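Local structure of 2-aminomuconate 6-semialdehyde dehydrogenase (Burkholderia cenocepacia, 4U3W) at residues H26-E31 and V221-H226. The protein probably catalyses the NAD-dependent oxidation of 2-aminomuconate 6-semialdehyde to 2-aminomuconate, as a member of the aldehyde dehydrogenase family. Residues are numbered along the deposited sequence; the frame is centred on the assembly and turned at random.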
loop_
_atom_site.group_PDB
_atom_site.type_symbol
_atom_site.label_atom_id
_atom_site.label_comp_id
_atom_site.label_asym_id
_atom_site.label_seq_id
_atom_site.Cartn_x
_atom_site.Cartn_y
_atom_site.Cartn_z
ATOM N N HIS A 26 1.137 39.215 17.009
ATOM C CA HIS A 26 0.951 38.369 15.853
ATOM C C HIS A 26 2.302 38.168 15.175
ATOM O O HIS A 26 3.230 38.957 15.382
ATOM C CB HIS A 26 -0.048 38.983 14.829
ATOM C CG HIS A 26 -1.253 39.581 15.477
ATOM N ND1 HIS A 26 -2.208 38.823 16.116
ATOM C CD2 HIS A 26 -1.623 40.893 15.620
ATOM C CE1 HIS A 26 -3.114 39.642 16.658
ATOM N NE2 HIS A 26 -2.800 40.898 16.334
ATOM N N TYR A 27 2.395 37.146 14.337
ATOM C CA TYR A 27 3.607 36.944 13.532
ATOM C C TYR A 27 3.166 36.825 12.096
ATOM O O TYR A 27 2.531 35.844 11.719
ATOM C CB TYR A 27 4.395 35.700 13.972
ATOM C CG TYR A 27 5.700 35.509 13.189
ATOM C CD1 TYR A 27 6.808 36.304 13.456
ATOM C CD2 TYR A 27 5.826 34.518 12.215
ATOM C CE1 TYR A 27 8.029 36.142 12.737
ATOM C CE2 TYR A 27 7.065 34.349 11.440
ATOM C CZ TYR A 27 8.147 35.183 11.742
ATOM O OH TYR A 27 9.353 35.080 11.091
ATOM N N ILE A 28 3.444 37.859 11.288
ATOM C CA ILE A 28 2.904 37.875 9.931
ATOM C C ILE A 28 3.968 38.255 8.904
ATOM O O ILE A 28 4.640 39.282 9.063
ATOM C CB ILE A 28 1.689 38.857 9.867
ATOM C CG1 ILE A 28 0.556 38.384 10.815
ATOM C CG2 ILE A 28 1.183 39.044 8.451
ATOM C CD1 ILE A 28 -0.635 39.435 10.903
ATOM N N ASN A 29 4.142 37.427 7.878
ATOM C CA ASN A 29 5.117 37.716 6.824
ATOM C C ASN A 29 6.526 37.976 7.390
ATOM O O ASN A 29 7.181 38.967 7.037
ATOM C CB ASN A 29 4.653 38.924 5.947
ATOM C CG ASN A 29 5.247 38.876 4.546
ATOM O OD1 ASN A 29 5.642 37.801 4.065
ATOM N ND2 ASN A 29 5.255 40.019 3.853
ATOM N N GLY A 30 6.954 37.136 8.322
ATOM C CA GLY A 30 8.318 37.198 8.809
ATOM C C GLY A 30 8.605 38.235 9.875
ATOM O O GLY A 30 9.751 38.417 10.250
ATOM N N GLU A 31 7.586 38.872 10.431
ATOM C CA GLU A 31 7.827 39.775 11.571
ATOM C C GLU A 31 6.699 39.783 12.608
ATOM O O GLU A 31 5.546 39.518 12.285
ATOM C CB GLU A 31 8.032 41.225 11.071
ATOM C CG GLU A 31 6.870 41.755 10.285
ATOM C CD GLU A 31 6.963 43.285 9.915
ATOM O OE1 GLU A 31 7.850 44.028 10.410
ATOM O OE2 GLU A 31 6.120 43.744 9.120
ATOM N N VAL A 221 5.329 31.885 5.206
ATOM C CA VAL A 221 5.064 30.451 5.248
ATOM C C VAL A 221 4.301 30.073 6.521
ATOM O O VAL A 221 3.333 29.328 6.452
ATOM C CB VAL A 221 6.396 29.612 5.120
ATOM C CG1 VAL A 221 6.146 28.153 5.413
ATOM C CG2 VAL A 221 7.008 29.800 3.706
ATOM N N PHE A 222 4.710 30.636 7.661
ATOM C CA PHE A 222 4.018 30.437 8.909
ATOM C C PHE A 222 3.553 31.810 9.491
ATOM O O PHE A 222 4.378 32.679 9.750
ATOM C CB PHE A 222 4.912 29.737 9.936
ATOM C CG PHE A 222 4.269 29.629 11.290
ATOM C CD1 PHE A 222 3.451 28.532 11.597
ATOM C CD2 PHE A 222 4.495 30.600 12.264
ATOM C CE1 PHE A 222 2.852 28.402 12.849
ATOM C CE2 PHE A 222 3.894 30.481 13.513
ATOM C CZ PHE A 222 3.075 29.394 13.806
ATOM N N ASN A 223 2.252 31.961 9.712
ATOM C CA ASN A 223 1.685 33.222 10.245
ATOM C C ASN A 223 0.840 32.899 11.476
ATOM O O ASN A 223 0.062 31.954 11.459
ATOM C CB ASN A 223 0.848 33.950 9.201
ATOM C CG ASN A 223 1.581 34.112 7.918
ATOM O OD1 ASN A 223 2.333 35.062 7.729
ATOM N ND2 ASN A 223 1.395 33.169 7.030
ATOM N N LEU A 224 1.051 33.667 12.549
ATOM C CA LEU A 224 0.315 33.523 13.806
ATOM C C LEU A 224 -0.568 34.736 14.033
ATOM O O LEU A 224 -0.093 35.875 13.969
ATOM C CB LEU A 224 1.287 33.398 14.983
ATOM C CG LEU A 224 0.587 33.265 16.346
ATOM C CD1 LEU A 224 0.040 31.872 16.479
ATOM C CD2 LEU A 224 1.659 33.459 17.400
ATOM N N ILE A 225 -1.855 34.522 14.224
ATOM C CA ILE A 225 -2.762 35.628 14.558
ATOM C C ILE A 225 -3.450 35.330 15.876
ATOM O O ILE A 225 -3.986 34.219 16.054
ATOM C CB ILE A 225 -3.851 35.854 13.491
ATOM C CG1 ILE A 225 -4.383 34.496 13.009
ATOM C CG2 ILE A 225 -3.286 36.631 12.289
ATOM C CD1 ILE A 225 -5.678 34.616 12.175
ATOM N N HIS A 226 -3.436 36.290 16.781
ATOM C CA HIS A 226 -4.110 36.104 18.048
ATOM C C HIS A 226 -5.491 36.707 18.044
ATOM O O HIS A 226 -5.785 37.690 17.291
ATOM C CB HIS A 226 -3.338 36.724 19.200
ATOM C CG HIS A 226 -2.080 35.980 19.555
ATOM N ND1 HIS A 226 -2.080 34.682 20.068
ATOM C CD2 HIS A 226 -0.775 36.338 19.455
ATOM C CE1 HIS A 226 -0.845 34.318 20.325
ATOM N NE2 HIS A 226 -0.024 35.297 19.959
HETATM O O HOH W 1 5.842 34.531 8.226
#
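The carbonyl oxygen of Tyr-27 takes the amide of Leu-224 on a lone pair, N to O 2.8 Å, and a CA-H...O contact from Asn-223 CA at 3.1 Å. Tyr-27 N returns a bond to Leu-224 O, which completes a single antiparallel bridge. Side-chain acceptors carry the pairing past both ends of it. His-26 ND1 accepts His-226 N at 2.9 Å, almost straight at 174° and in the ring plane, while His-26 NE2 is hydrogen-bonded to Ser-35 OG. At the other end Asn-223 OD1 meets Asn-29 N at 3.0 Å, reaching the type I' turn of residues 28-31, while Asn-223 ND2 is held by Gly-220 O and Val-193 O. A water links Gly-30 N to Phe-222 O. The Tyr-27 ring, swung away from the amide nitrogen (chi1 -177°), turns its edge to Phe-222 O and crosses the Phe-222 side chain nearly at right angles; the Tyr-27 hydroxyl is hydrogen-bonded to His-213 ND1. The bridge ties the small N-terminal sheet, through strand 23-28, to strand 222-224 of the large mixed sheet, probably the family's Rossmann-like NAD-binding domain, with Leu-60 of helix 58-76 against Ile-28 and Ala-209 of helix 203-214 against Tyr-27 and Phe-222.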